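Local coordinates for protein fatty acid CoA ligase (Marinactinospora thermotolerans, PDB 6SQ8) that belongs to the ANL superfamily of AMP-binding enzymes, with a large N-terminal and a smaller C-terminal domain, and binds adenosine monophosphate, at residues R8-G13 with T213-G218; G154-A159 with H173-M178; S187-G192 with M294-T299. One frame throughout, in Å; residues are numbered along the deposited sequence.

Contact 1 (R8-G13 with T213-G218); sequences RRVMDG and TLATGG
Gly13 and Ala215 bring two helix ends together, with their CA atoms 4.1 Å apart. The backbones meet through carbon: Gly13 CA turns a hydrogen to Ala215 O at 3.4 Å, and Gly217 CA offers one to Gly13 O over the same distance. Gly13 has no side chain, and the two backbones lie directly against each other. Helix 205-215 finishes here in a Schellman motif, with Gly218 N bonded to Thr213 O, Gly217 N bonded to Leu214 O, and Gly217 at positive phi as the C-prime residue. Within the AMP-binding enzyme region, the contact sets the C-terminal end of helix 5-13 against that of helix 205-215. Next to the glycines the packing is apolar. Val10 CG1, anti to its own nitrogen (chi1 179°), lies 4.0 Å from Leu214 CB, while Ala215 CB sits against Val10 CA at 3.9 Å. Leu68 of helix 61-72 also covers Val10. A water joins the two helices: Arg9 NE donates to it at 3.0 Å, in the plane of the guanidinium, and it donates to Ala215 O. The far end of Arg9 is held by Ser179 and by a salt bridge to Asp183.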
ATOM      1  N   ARG A   8      -8.183  17.398 -13.064  1.00 37.03           N
ATOM      2  CA  ARG A   8      -7.631  18.527 -13.822  1.00 39.30           C
ATOM      3  C   ARG A   8      -6.210  18.817 -13.329  1.00 35.07           C
ATOM      4  O   ARG A   8      -5.345  19.119 -14.131  1.00 31.71           O
ATOM      5  CB  ARG A   8      -8.523  19.779 -13.716  1.00 44.68           C
ATOM      6  CG  ARG A   8      -8.200  20.888 -14.721  1.00 49.81           C
ATOM      7  CD  ARG A   8      -8.833  22.244 -14.415  1.00 53.35           C
ATOM      8  NE  ARG A   8      -8.009  23.115 -13.564  1.00 55.83           N
ATOM      9  CZ  ARG A   8      -7.437  24.249 -13.964  1.00 56.22           C
ATOM     10  NH1 ARG A   8      -7.491  24.610 -15.238  1.00 49.58           N
ATOM     11  NH2 ARG A   8      -6.854  25.052 -13.078  1.00 53.80           N
ATOM     12  N   ARG A   9      -5.986  18.736 -12.008  1.00 33.80           N
ATOM     13  CA  ARG A   9      -4.657  18.998 -11.428  1.00 32.72           C
ATOM     14  C   ARG A   9      -3.629  18.049 -12.037  1.00 32.74           C
ATOM     15  O   ARG A   9      -2.498  18.463 -12.358  1.00 33.10           O
ATOM     16  CB  ARG A   9      -4.638  18.839  -9.905  1.00 32.07           C
ATOM     17  CG  ARG A   9      -3.310  19.229  -9.263  1.00 30.31           C
ATOM     18  CD  ARG A   9      -3.292  18.904  -7.783  1.00 29.30           C
ATOM     19  NE  ARG A   9      -1.988  19.167  -7.180  1.00 27.95           N
ATOM     20  CZ  ARG A   9      -1.787  19.319  -5.881  1.00 24.97           C
ATOM     21  NH1 ARG A   9      -2.766  19.092  -5.014  1.00 22.64           N
ATOM     22  NH2 ARG A   9      -0.603  19.717  -5.460  1.00 22.95           N
ATOM     23  N   VAL A  10      -4.028  16.782 -12.178  1.00 30.55           N
ATOM     24  CA  VAL A  10      -3.141  15.759 -12.682  1.00 30.96           C
ATOM     25  C   VAL A  10      -2.875  16.046 -14.164  1.00 32.16           C
ATOM     26  O   VAL A  10      -1.725  16.178 -14.568  1.00 31.94           O
ATOM     27  CB  VAL A  10      -3.723  14.355 -12.458  1.00 29.60           C
ATOM     28  CG1 VAL A  10      -2.795  13.300 -13.018  1.00 28.74           C
ATOM     29  CG2 VAL A  10      -4.047  14.079 -10.982  1.00 30.09           C
ATOM     30  N   MET A  11      -3.952  16.186 -14.945  1.00 34.10           N
ATOM     31  CA  MET A  11      -3.878  16.530 -16.362  1.00 33.53           C
ATOM     32  C   MET A  11      -2.964  17.746 -16.573  1.00 31.42           C
ATOM     33  O   MET A  11      -2.101  17.756 -17.458  1.00 27.18           O
ATOM     34  CB  MET A  11      -5.273  16.847 -16.905  1.00 35.11           C
ATOM     35  CG  MET A  11      -6.155  15.629 -17.074  1.00 37.89           C
ATOM     36  SD  MET A  11      -5.510  14.440 -18.283  1.00 45.80           S
ATOM     37  CE  MET A  11      -5.233  15.447 -19.747  1.00 42.93           C
ATOM     38  N   ASP A  12      -3.167  18.771 -15.745  1.00 31.24           N
ATOM     39  CA  ASP A  12      -2.506  20.058 -15.880  1.00 35.72           C
ATOM     40  C   ASP A  12      -0.992  19.874 -15.739  1.00 35.93           C
ATOM     41  O   ASP A  12      -0.222  20.591 -16.364  1.00 39.48           O
ATOM     42  CB  ASP A  12      -3.032  21.062 -14.845  1.00 43.47           C
ATOM     43  CG  ASP A  12      -3.367  22.449 -15.398  1.00 52.13           C
ATOM     44  OD1 ASP A  12      -3.992  22.518 -16.492  1.00 55.10           O
ATOM     45  OD2 ASP A  12      -2.997  23.466 -14.734  1.00 53.26           O
ATOM     46  N   GLY A  13      -0.577  18.919 -14.901  1.00 35.73           N
ATOM     47  CA  GLY A  13       0.830  18.723 -14.529  1.00 32.66           C
ATOM     48  C   GLY A  13       1.640  18.017 -15.611  1.00 29.55           C
ATOM     49  O   GLY A  13       2.838  18.220 -15.697  1.00 29.24           O
ATOM     50  N   THR A 213       3.040  11.465  -9.670  1.00 21.39           N
ATOM     51  CA  THR A 213       4.192  11.629 -10.541  1.00 21.37           C
ATOM     52  C   THR A 213       3.814  12.520 -11.729  1.00 22.65           C
ATOM     53  O   THR A 213       4.558  13.457 -12.075  1.00 23.13           O
ATOM     54  CB  THR A 213       4.741  10.271 -10.984  1.00 20.65           C
ATOM     55  OG1 THR A 213       5.103   9.614  -9.774  1.00 20.86           O
ATOM     56  CG2 THR A 213       5.923  10.364 -11.922  1.00 20.02           C
ATOM     57  N   LEU A 214       2.657  12.242 -12.344  1.00 23.15           N
ATOM     58  CA  LEU A 214       2.221  13.015 -13.501  1.00 22.81           C
ATOM     59  C   LEU A 214       1.967  14.471 -13.089  1.00 23.14           C
ATOM     60  O   LEU A 214       2.432  15.386 -13.760  1.00 25.98           O
ATOM     61  CB  LEU A 214       0.971  12.381 -14.101  1.00 22.50           C
ATOM     62  CG  LEU A 214       1.190  11.074 -14.865  1.00 22.66           C
ATOM     63  CD1 LEU A 214      -0.133  10.452 -15.276  1.00 22.24           C
ATOM     64  CD2 LEU A 214       2.045  11.305 -16.092  1.00 23.15           C
ATOM     65  N   ALA A 215       1.276  14.663 -11.962  1.00 22.12           N
ATOM     66  CA  ALA A 215       0.792  15.963 -11.533  1.00 23.53           C
ATOM     67  C   ALA A 215       1.944  16.920 -11.241  1.00 23.95           C
ATOM     68  O   ALA A 215       1.765  18.133 -11.302  1.00 26.84           O
ATOM     69  CB  ALA A 215      -0.080  15.794 -10.315  1.00 24.80           C
ATOM     70  N   THR A 216       3.106  16.363 -10.894  1.00 25.11           N
ATOM     71  CA  THR A 216       4.276  17.131 -10.484  1.00 24.44           C
ATOM     72  C   THR A 216       5.252  17.272 -11.653  1.00 24.49           C
ATOM     73  O   THR A 216       6.369  17.767 -11.475  1.00 24.34           O
ATOM     74  CB  THR A 216       4.979  16.498  -9.281  1.00 27.20           C
ATOM     75  OG1 THR A 216       5.261  15.112  -9.527  1.00 26.96           O
ATOM     76  CG2 THR A 216       4.195  16.652  -7.996  1.00 27.98           C
ATOM     77  N   GLY A 217       4.838  16.817 -12.840  1.00 23.81           N
ATOM     78  CA  GLY A 217       5.549  17.091 -14.075  1.00 23.73           C
ATOM     79  C   GLY A 217       6.575  16.034 -14.425  1.00 24.87           C
ATOM     80  O   GLY A 217       7.404  16.235 -15.306  1.00 23.92           O
ATOM     81  N   GLY A 218       6.486  14.888 -13.751  1.00 28.01           N
ATOM     82  CA  GLY A 218       7.457  13.814 -13.899  1.00 27.82           C
ATOM     83  C   GLY A 218       7.046  12.760 -14.899  1.00 26.70           C
ATOM     84  O   GLY A 218       6.046  12.907 -15.605  1.00 31.82           O
TER
HETATM   85  O   HOH W   1       0.127  19.765  -9.160  1.00 27.02           O

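Contact 2 (G154-A159 with H173-M178); sequences GIAVVA and HSSTAM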
ATOM      1  N   GLY A 154     -18.437  13.645  -4.787  1.00 38.38           N
ATOM      2  CA  GLY A 154     -17.022  14.061  -4.782  1.00 40.57           C
ATOM      3  C   GLY A 154     -16.016  12.917  -4.618  1.00 42.64           C
ATOM      4  O   GLY A 154     -14.871  13.143  -4.211  1.00 40.78           O
ATOM      5  N   ILE A 155     -16.421  11.690  -4.961  1.00 41.83           N
ATOM      6  CA  ILE A 155     -15.605  10.492  -4.775  1.00 40.27           C
ATOM      7  C   ILE A 155     -14.751  10.248  -6.025  1.00 39.57           C
ATOM      8  O   ILE A 155     -15.244  10.306  -7.164  1.00 39.52           O
ATOM      9  CB  ILE A 155     -16.501   9.291  -4.430  1.00 40.51           C
ATOM     10  CG1 ILE A 155     -17.373   9.593  -3.209  1.00 41.22           C
ATOM     11  CG2 ILE A 155     -15.674   8.026  -4.230  1.00 43.65           C
ATOM     12  CD1 ILE A 155     -16.602  10.084  -2.003  1.00 44.01           C
ATOM     13  N   ALA A 156     -13.453  10.003  -5.786  1.00 38.41           N
ATOM     14  CA  ALA A 156     -12.472   9.763  -6.836  1.00 35.22           C
ATOM     15  C   ALA A 156     -12.199   8.262  -6.972  1.00 33.09           C
ATOM     16  O   ALA A 156     -11.999   7.772  -8.085  1.00 35.55           O
ATOM     17  CB  ALA A 156     -11.204  10.515  -6.526  1.00 33.81           C
ATOM     18  N   VAL A 157     -12.164   7.563  -5.831  1.00 31.27           N
ATOM     19  CA  VAL A 157     -11.750   6.169  -5.753  1.00 31.99           C
ATOM     20  C   VAL A 157     -12.601   5.443  -4.715  1.00 30.11           C
ATOM     21  O   VAL A 157     -12.883   5.997  -3.649  1.00 28.28           O
ATOM     22  CB  VAL A 157     -10.263   6.025  -5.377  1.00 32.45           C
ATOM     23  CG1 VAL A 157      -9.878   4.563  -5.184  1.00 32.90           C
ATOM     24  CG2 VAL A 157      -9.339   6.702  -6.382  1.00 31.31           C
ATOM     25  N   VAL A 158     -12.970   4.197  -5.042  1.00 30.50           N
ATOM     26  CA  VAL A 158     -13.395   3.234  -4.044  1.00 32.96           C
ATOM     27  C   VAL A 158     -12.508   1.999  -4.187  1.00 35.18           C
ATOM     28  O   VAL A 158     -12.359   1.463  -5.267  1.00 36.77           O
ATOM     29  CB  VAL A 158     -14.887   2.876  -4.136  1.00 32.98           C
ATOM     30  CG1 VAL A 158     -15.288   1.899  -3.042  1.00 31.39           C
ATOM     31  CG2 VAL A 158     -15.763   4.120  -4.084  1.00 34.31           C
ATOM     32  N   ALA A 159     -11.904   1.594  -3.069  1.00 34.35           N
ATOM     33  CA  ALA A 159     -10.926   0.536  -2.997  1.00 33.81           C
ATOM     34  C   ALA A 159     -11.329  -0.394  -1.850  1.00 36.84           C
ATOM     35  O   ALA A 159     -11.643   0.088  -0.760  1.00 39.20           O
ATOM     36  CB  ALA A 159      -9.572   1.141  -2.762  1.00 32.62           C
ATOM     37  N   HIS A 173     -12.616   7.452  -1.149  1.00 34.61           N
ATOM     38  CA  HIS A 173     -11.717   8.593  -1.015  1.00 35.20           C
ATOM     39  C   HIS A 173     -12.203   9.748  -1.896  1.00 37.05           C
ATOM     40  O   HIS A 173     -12.495   9.576  -3.094  1.00 35.77           O
ATOM     41  CB  HIS A 173     -10.280   8.201  -1.368  1.00 35.85           C
ATOM     42  CG  HIS A 173      -9.475   7.804  -0.178  1.00 37.75           C
ATOM     43  ND1 HIS A 173      -9.118   6.487   0.074  1.00 34.48           N
ATOM     44  CD2 HIS A 173      -9.016   8.541   0.859  1.00 39.36           C
ATOM     45  CE1 HIS A 173      -8.445   6.435   1.204  1.00 37.10           C
ATOM     46  NE2 HIS A 173      -8.371   7.686   1.713  1.00 39.88           N
ATOM     47  N   SER A 174     -12.240  10.944  -1.300  1.00 37.07           N
ATOM     48  CA  SER A 174     -12.709  12.131  -1.972  1.00 35.89           C
ATOM     49  C   SER A 174     -11.661  12.603  -2.978  1.00 34.66           C
ATOM     50  O   SER A 174     -10.478  12.286  -2.863  1.00 33.56           O
ATOM     51  CB  SER A 174     -13.037  13.213  -0.976  1.00 37.58           C
ATOM     52  OG  SER A 174     -11.874  13.952  -0.616  1.00 39.26           O
ATOM     53  N   SER A 175     -12.112  13.390  -3.954  1.00 36.20           N
ATOM     54  CA  SER A 175     -11.215  14.061  -4.875  1.00 36.69           C
ATOM     55  C   SER A 175     -10.295  15.014  -4.101  1.00 36.07           C
ATOM     56  O   SER A 175      -9.159  15.236  -4.517  1.00 31.86           O
ATOM     57  CB  SER A 175     -11.976  14.780  -5.960  1.00 37.67           C
ATOM     58  OG  SER A 175     -12.634  13.858  -6.809  1.00 40.52           O
ATOM     59  N   THR A 176     -10.795  15.584  -2.997  1.00 35.60           N
ATOM     60  CA  THR A 176     -10.009  16.500  -2.176  1.00 35.86           C
ATOM     61  C   THR A 176      -8.867  15.749  -1.496  1.00 33.27           C
ATOM     62  O   THR A 176      -7.745  16.233  -1.444  1.00 32.58           O
ATOM     63  CB  THR A 176     -10.831  17.158  -1.066  1.00 39.15           C
ATOM     64  OG1 THR A 176     -11.982  17.746  -1.662  1.00 43.81           O
ATOM     65  CG2 THR A 176     -10.048  18.216  -0.316  1.00 40.36           C
ATOM     66  N   ALA A 177      -9.203  14.586  -0.942  1.00 31.80           N
ATOM     67  CA  ALA A 177      -8.258  13.743  -0.249  1.00 32.43           C
ATOM     68  C   ALA A 177      -7.118  13.325  -1.199  1.00 29.61           C
ATOM     69  O   ALA A 177      -5.961  13.373  -0.806  1.00 26.71           O
ATOM     70  CB  ALA A 177      -8.986  12.551   0.338  1.00 33.80           C
ATOM     71  N   MET A 178      -7.455  12.953  -2.437  1.00 28.43           N
ATOM     72  CA  MET A 178      -6.451  12.507  -3.414  1.00 31.43           C
ATOM     73  C   MET A 178      -5.562  13.683  -3.829  1.00 33.27           C
ATOM     74  O   MET A 178      -4.374  13.490  -4.112  1.00 33.95           O
ATOM     75  CB  MET A 178      -7.080  11.895  -4.671  1.00 33.95           C
ATOM     76  CG  MET A 178      -7.681  10.514  -4.427  1.00 36.07           C
ATOM     77  SD  MET A 178      -6.666   9.462  -3.345  1.00 39.43           S
ATOM     78  CE  MET A 178      -6.822   7.906  -4.221  1.00 44.26           C
TER
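Val157 and His173 form an antiparallel hydrogen-bonded pair in a beta hairpin, and the pair is part of a classic beta bulge, in which Ala156 and Val157 both face His173. The loop closing this hairpin is the glycine-rich, serine/threonine-rich signature loop of the ANL family, part of it absent from the model. His173 N donates to Val157 O at 2.9 Å and nearly straight (173°). In return His173 O takes Ala156 N at 2.9 Å, with Val157 N as a weaker second donor at 3.4 Å. One step on, where the second strand has given way to helix 175-189, Gly154 O receives Ser175 N at 2.8 Å, which ties the first turn of the helix to the residue just before strand 155-160. Beside the backbone ladder lies a small apolar cluster. The Met178 chain, bent at both chi2 and chi3, passes its CG by Ala156 CB and brings its CE to Val157 CG2, the two side chains of Met178 and Val157 crossing at about a right angle. Tyr6 of helix 5-13 also touches Met178, and Gln71 NE2 holds Ala156 O. The His173 side chain leads away from the hairpin and comes within about 4 Å of the bound EQ2. The helix is N-capped by Ser174: with OG between the backbone N and the carbonyl carbon (chi1 84°), it accepts from Ala177 N at 2.8 Å.

Contact 3 (S187-G192 with M294-T299); sequences SMYGRG and MQNYGT. With EQ2 (1-ethanoyl-9~{H}-pyrido[3,4-b]indole-3-carboxylic acid), chain F; AMP (adenosine monophosphate), chain G.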
ATOM      1  N   SER A 187       5.926  16.474  -0.265  1.00 27.83           N
ATOM      2  CA  SER A 187       6.563  16.773   0.995  1.00 29.80           C
ATOM      3  C   SER A 187       7.515  15.629   1.376  1.00 29.08           C
ATOM      4  O   SER A 187       8.575  15.888   1.893  1.00 33.18           O
ATOM      5  CB  SER A 187       5.537  17.145   2.031  1.00 31.63           C
ATOM      6  OG  SER A 187       5.327  16.158   3.015  1.00 41.49           O
ATOM      7  N   MET A 188       7.175  14.387   1.028  1.00 27.08           N
ATOM      8  CA  MET A 188       8.008  13.198   1.294  1.00 24.79           C
ATOM      9  C   MET A 188       9.138  13.067   0.265  1.00 23.68           C
ATOM     10  O   MET A 188      10.238  12.736   0.646  1.00 24.62           O
ATOM     11  CB  MET A 188       7.180  11.912   1.204  1.00 23.68           C
ATOM     12  CG  MET A 188       6.135  11.786   2.231  1.00 23.48           C
ATOM     13  SD  MET A 188       5.370  10.140   2.224  1.00 24.36           S
ATOM     14  CE  MET A 188       4.275  10.233   0.827  1.00 23.86           C
ATOM     15  N   TYR A 189       8.820  13.235  -1.023  1.00 23.32           N
ATOM     16  CA  TYR A 189       9.622  12.700  -2.130  1.00 23.93           C
ATOM     17  C   TYR A 189      10.510  13.761  -2.798  1.00 27.40           C
ATOM     18  O   TYR A 189      11.369  13.422  -3.616  1.00 26.26           O
ATOM     19  CB  TYR A 189       8.730  12.046  -3.184  1.00 23.16           C
ATOM     20  CG  TYR A 189       7.862  10.912  -2.693  1.00 24.33           C
ATOM     21  CD1 TYR A 189       8.181  10.176  -1.561  1.00 24.45           C
ATOM     22  CD2 TYR A 189       6.716  10.559  -3.384  1.00 23.82           C
ATOM     23  CE1 TYR A 189       7.367   9.149  -1.112  1.00 24.26           C
ATOM     24  CE2 TYR A 189       5.896   9.535  -2.944  1.00 24.66           C
ATOM     25  CZ  TYR A 189       6.224   8.823  -1.810  1.00 24.81           C
ATOM     26  OH  TYR A 189       5.404   7.817  -1.395  1.00 26.64           O
ATOM     27  N   GLY A 190      10.336  15.039  -2.441  1.00 30.74           N
ATOM     28  CA  GLY A 190      11.037  16.150  -3.095  1.00 32.78           C
ATOM     29  C   GLY A 190      10.134  16.852  -4.099  1.00 37.12           C
ATOM     30  O   GLY A 190       9.048  16.376  -4.431  1.00 38.67           O
ATOM     31  N   ARG A 191      10.543  18.042  -4.545  1.00 40.91           N
ATOM     32  CA  ARG A 191       9.945  18.648  -5.738  1.00 44.40           C
ATOM     33  C   ARG A 191      10.361  17.754  -6.915  1.00 43.74           C
ATOM     34  O   ARG A 191      11.477  17.137  -6.937  1.00 38.34           O
ATOM     35  CB  ARG A 191      10.377  20.100  -5.996  1.00 47.58           C
ATOM     36  CG  ARG A 191      10.214  21.071  -4.834  1.00 49.35           C
ATOM     37  CD  ARG A 191       8.975  21.934  -4.930  1.00 49.18           C
ATOM     38  NE  ARG A 191       8.851  22.837  -3.793  1.00 48.01           N
ATOM     39  CZ  ARG A 191       9.378  24.057  -3.728  1.00 44.06           C
ATOM     40  NH1 ARG A 191      10.236  24.459  -4.650  1.00 38.05           N
ATOM     41  NH2 ARG A 191       9.025  24.873  -2.746  1.00 42.48           N
ATOM     42  N   GLY A 192       9.443  17.651  -7.877  1.00 42.36           N
ATOM     43  CA  GLY A 192       9.690  16.956  -9.121  1.00 41.66           C
ATOM     44  C   GLY A 192      10.333  17.877 -10.149  1.00 40.60           C
ATOM     45  O   GLY A 192      10.636  19.012  -9.828  1.00 44.18           O
ATOM     46  N   MET A 294      13.613   5.556   2.285  1.00 21.95           N
ATOM     47  CA  MET A 294      12.490   6.180   2.947  1.00 22.80           C
ATOM     48  C   MET A 294      11.372   5.144   3.142  1.00 23.56           C
ATOM     49  O   MET A 294      10.950   4.473   2.185  1.00 24.61           O
ATOM     50  CB  MET A 294      11.949   7.344   2.116  1.00 23.05           C
ATOM     51  CG  MET A 294      10.636   7.893   2.643  1.00 23.78           C
ATOM     52  SD  MET A 294      10.149   9.452   1.886  1.00 23.25           S
ATOM     53  CE  MET A 294      11.104  10.618   2.852  1.00 25.19           C
ATOM     54  N   GLN A 295      10.855   5.079   4.374  1.00 21.76           N
ATOM     55  CA  GLN A 295       9.712   4.262   4.687  1.00 21.03           C
ATOM     56  C   GLN A 295       8.456   5.149   4.639  1.00 21.71           C
ATOM     57  O   GLN A 295       8.524   6.339   4.927  1.00 21.39           O
ATOM     58  CB  GLN A 295       9.912   3.581   6.040  1.00 21.09           C
ATOM     59  CG  GLN A 295       9.079   2.321   6.223  1.00 21.66           C
ATOM     60  CD  GLN A 295       9.129   1.803   7.634  1.00 22.68           C
ATOM     61  OE1 GLN A 295       8.172   1.986   8.368  1.00 25.09           O
ATOM     62  NE2 GLN A 295      10.255   1.213   8.030  1.00 22.27           N
ATOM     63  N   ASN A 296       7.331   4.540   4.241  1.00 21.02           N
ATOM     64  CA  ASN A 296       6.016   5.146   4.220  1.00 20.85           C
ATOM     65  C   ASN A 296       5.089   4.258   5.054  1.00 21.51           C
ATOM     66  O   ASN A 296       5.139   3.036   4.954  1.00 25.22           O
ATOM     67  CB  ASN A 296       5.466   5.287   2.794  1.00 20.00           C
ATOM     68  CG  ASN A 296       5.932   6.523   2.046  1.00 19.72           C
ATOM     69  OD1 ASN A 296       6.838   7.243   2.496  1.00 20.77           O
ATOM     70  ND2 ASN A 296       5.346   6.760   0.882  1.00 16.61           N
ATOM     71  N   TYR A 297       4.238   4.886   5.861  1.00 22.39           N
ATOM     72  CA  TYR A 297       3.176   4.224   6.595  1.00 21.01           C
ATOM     73  C   TYR A 297       1.851   4.884   6.212  1.00 20.94           C
ATOM     74  O   TYR A 297       1.710   6.100   6.246  1.00 20.15           O
ATOM     75  CB  TYR A 297       3.451   4.307   8.098  1.00 20.72           C
ATOM     76  CG  TYR A 297       2.275   4.085   9.020  1.00 21.30           C
ATOM     77  CD1 TYR A 297       1.478   2.951   8.916  1.00 21.17           C
ATOM     78  CD2 TYR A 297       1.981   4.994  10.036  1.00 20.73           C
ATOM     79  CE1 TYR A 297       0.419   2.728   9.787  1.00 20.58           C
ATOM     80  CE2 TYR A 297       0.931   4.785  10.915  1.00 20.03           C
ATOM     81  CZ  TYR A 297       0.151   3.644  10.793  1.00 20.01           C
ATOM     82  OH  TYR A 297      -0.878   3.439  11.655  1.00 19.52           O
ATOM     83  N   GLY A 298       0.890   4.048   5.847  1.00 23.02           N
ATOM     84  CA  GLY A 298      -0.485   4.442   5.640  1.00 25.09           C
ATOM     85  C   GLY A 298      -1.411   3.261   5.836  1.00 26.18           C
ATOM     86  O   GLY A 298      -0.959   2.161   6.145  1.00 27.53           O
ATOM     87  N   THR A 299      -2.712   3.518   5.709  1.00 29.22           N
ATOM     88  CA  THR A 299      -3.747   2.490   5.702  1.00 27.48           C
ATOM     89  C   THR A 299      -4.701   2.819   4.563  1.00 28.35           C
ATOM     90  O   THR A 299      -4.643   3.900   4.004  1.00 29.00           O
ATOM     91  CB  THR A 299      -4.454   2.386   7.056  1.00 26.94           C
ATOM     92  OG1 THR A 299      -5.483   3.370   7.143  1.00 28.34           O
ATOM     93  CG2 THR A 299      -3.504   2.538   8.229  1.00 28.54           C
TER
HETATM   94  C1  EQ2 F 501       2.010   4.929   2.152  1.00 40.92           C
HETATM   95  C2  EQ2 F 501       1.649   3.495   2.327  1.00 40.14           C
HETATM   96  O1  EQ2 F 501       2.531   2.683   2.538  1.00 45.09           O
HETATM   97  C3  EQ2 F 501       0.214   3.061   2.187  1.00 37.28           C
HETATM   98  N1  EQ2 F 501      -0.101   1.859   2.687  1.00 36.34           N
HETATM   99  C4  EQ2 F 501      -1.354   1.392   2.579  1.00 41.21           C
HETATM  100  C5  EQ2 F 501      -1.633   0.009   3.126  1.00 42.52           C
HETATM  101  O2  EQ2 F 501      -0.705  -0.597   3.702  1.00 40.44           O
HETATM  102  O3  EQ2 F 501      -2.775  -0.434   2.910  1.00 45.79           O
HETATM  103  C6  EQ2 F 501      -2.367   2.108   1.952  1.00 39.41           C
HETATM  104  C7  EQ2 F 501      -2.075   3.354   1.428  1.00 36.72           C
HETATM  105  C8  EQ2 F 501      -2.837   4.366   0.746  1.00 36.23           C
HETATM  106  C9  EQ2 F 501      -4.163   4.490   0.338  1.00 36.16           C
HETATM  107  C10 EQ2 F 501      -4.558   5.641  -0.307  1.00 34.88           C
HETATM  108  C11 EQ2 F 501      -3.655   6.672  -0.556  1.00 34.20           C
HETATM  109  C12 EQ2 F 501      -2.343   6.591  -0.156  1.00 36.41           C
HETATM  110  C13 EQ2 F 501      -1.946   5.425   0.494  1.00 38.35           C
HETATM  111  N2  EQ2 F 501      -0.698   5.086   0.983  1.00 39.61           N
HETATM  112  C14 EQ2 F 501      -0.760   3.845   1.548  1.00 36.90           C
HETATM  113  P   AMP G 502      -4.604  -2.126   5.211  1.00 81.95           P
HETATM  114  O1P AMP G 502      -4.716  -0.846   4.436  1.00 88.60           O
HETATM  115  O2P AMP G 502      -5.662  -2.305   6.309  1.00 88.37           O
HETATM  116  O3P AMP G 502      -4.462  -3.307   4.275  1.00 78.45           O
HETATM  117  O5' AMP G 502      -3.145  -1.980   5.947  1.00 79.48           O
HETATM  118  C5' AMP G 502      -2.827  -1.121   7.061  1.00 74.82           C
HETATM  119  C4' AMP G 502      -1.895  -1.789   8.067  1.00 71.40           C
HETATM  120  O4' AMP G 502      -0.675  -2.232   7.489  1.00 78.46           O
HETATM  121  C3' AMP G 502      -1.457  -0.833   9.141  1.00 69.07           C
HETATM  122  O3' AMP G 502      -2.395  -0.980  10.168  1.00 74.84           O
HETATM  123  C2' AMP G 502      -0.043  -1.231   9.556  1.00 75.08           C
HETATM  124  O2' AMP G 502       0.095  -2.091  10.711  1.00 69.99           O
HETATM  125  C1' AMP G 502       0.464  -1.959   8.322  1.00 76.99           C
HETATM  126  N9  AMP G 502       1.462  -1.094   7.640  1.00 68.52           N
HETATM  127  C8  AMP G 502       1.317  -0.402   6.485  1.00 63.64           C
HETATM  128  N7  AMP G 502       2.460   0.276   6.190  1.00 63.29           N
HETATM  129  C5  AMP G 502       3.347   0.018   7.178  1.00 65.57           C
HETATM  130  C6  AMP G 502       4.739   0.413   7.505  1.00 60.36           C
HETATM  131  N6  AMP G 502       5.440   1.220   6.701  1.00 60.22           N
HETATM  132  N1  AMP G 502       5.280  -0.086   8.632  1.00 63.23           N
HETATM  133  C2  AMP G 502       4.580  -0.914   9.457  1.00 65.82           C
HETATM  134  N3  AMP G 502       3.307  -1.316   9.237  1.00 59.40           N
HETATM  135  C4  AMP G 502       2.670  -0.888   8.130  1.00 64.05           C
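The ligand pocket is backed here by strand 293-299, whose end carries most of the A5 core motif of the ANL family, and the end of helix 175-189 packs behind it through Met188 and Tyr189 against Met294 and Asn296. The Met294 sulfur makes a Met-aromatic contact at the edge of the Tyr189 ring, SD lying 5.2 Å from the centroid and 85° off the ring normal. SD also rests 3.9 Å from Met188 CB. Alongside, the Asn296 amide meets the Tyr189 ring at its hydroxyl edge, nearly coplanar with it (12° between planes). The Met188 sulfur also reaches this amide, the two side chains pointing at each other from helix and strand. Asn296 therefore stands between two shells: its amide faces the helix, and its CB touches the acetyl methyl C1 of EQ2 at 3.5 Å. Val271 and Phe304 from the neighbouring strands also lie against it. On the nucleotide side, AMP N6 is hydrogen-bonded to Asn296 O. Tyr297 brings CD1 to 3.9 Å from AMP N7, and its hydroxyl is bonded to Asp380 OD2, itself an AMP partner. Tyr272 OH accepts from Gln295 NE2, fixing that amide's rotation, and the extended Gln295 chain bonds through OE1 to AMP N6 at 3.3 Å.

Overall arrangement
All three contacts fall within the AMP-binding enzyme region of the chain, and their centres lie about 17 to 19 Å apart. Nearest atoms approach to about 4 Å between contacts 1 and 3, about 6 Å between 1 and 2, and about 5 Å between 2 and 3, without touching. Helix 175-189 runs through the group: it begins in contact 2, ends in contact 3, and its middle faces Arg9 of contact 1. Along the chain, contact 2 is nested inside the loop closed by contact 1 and closes before contact 3 opens, while contacts 1 and 3 interleave. The N-terminal helix, the hairpin and the ligand-binding strand 293-299 are thereby tied round one helix.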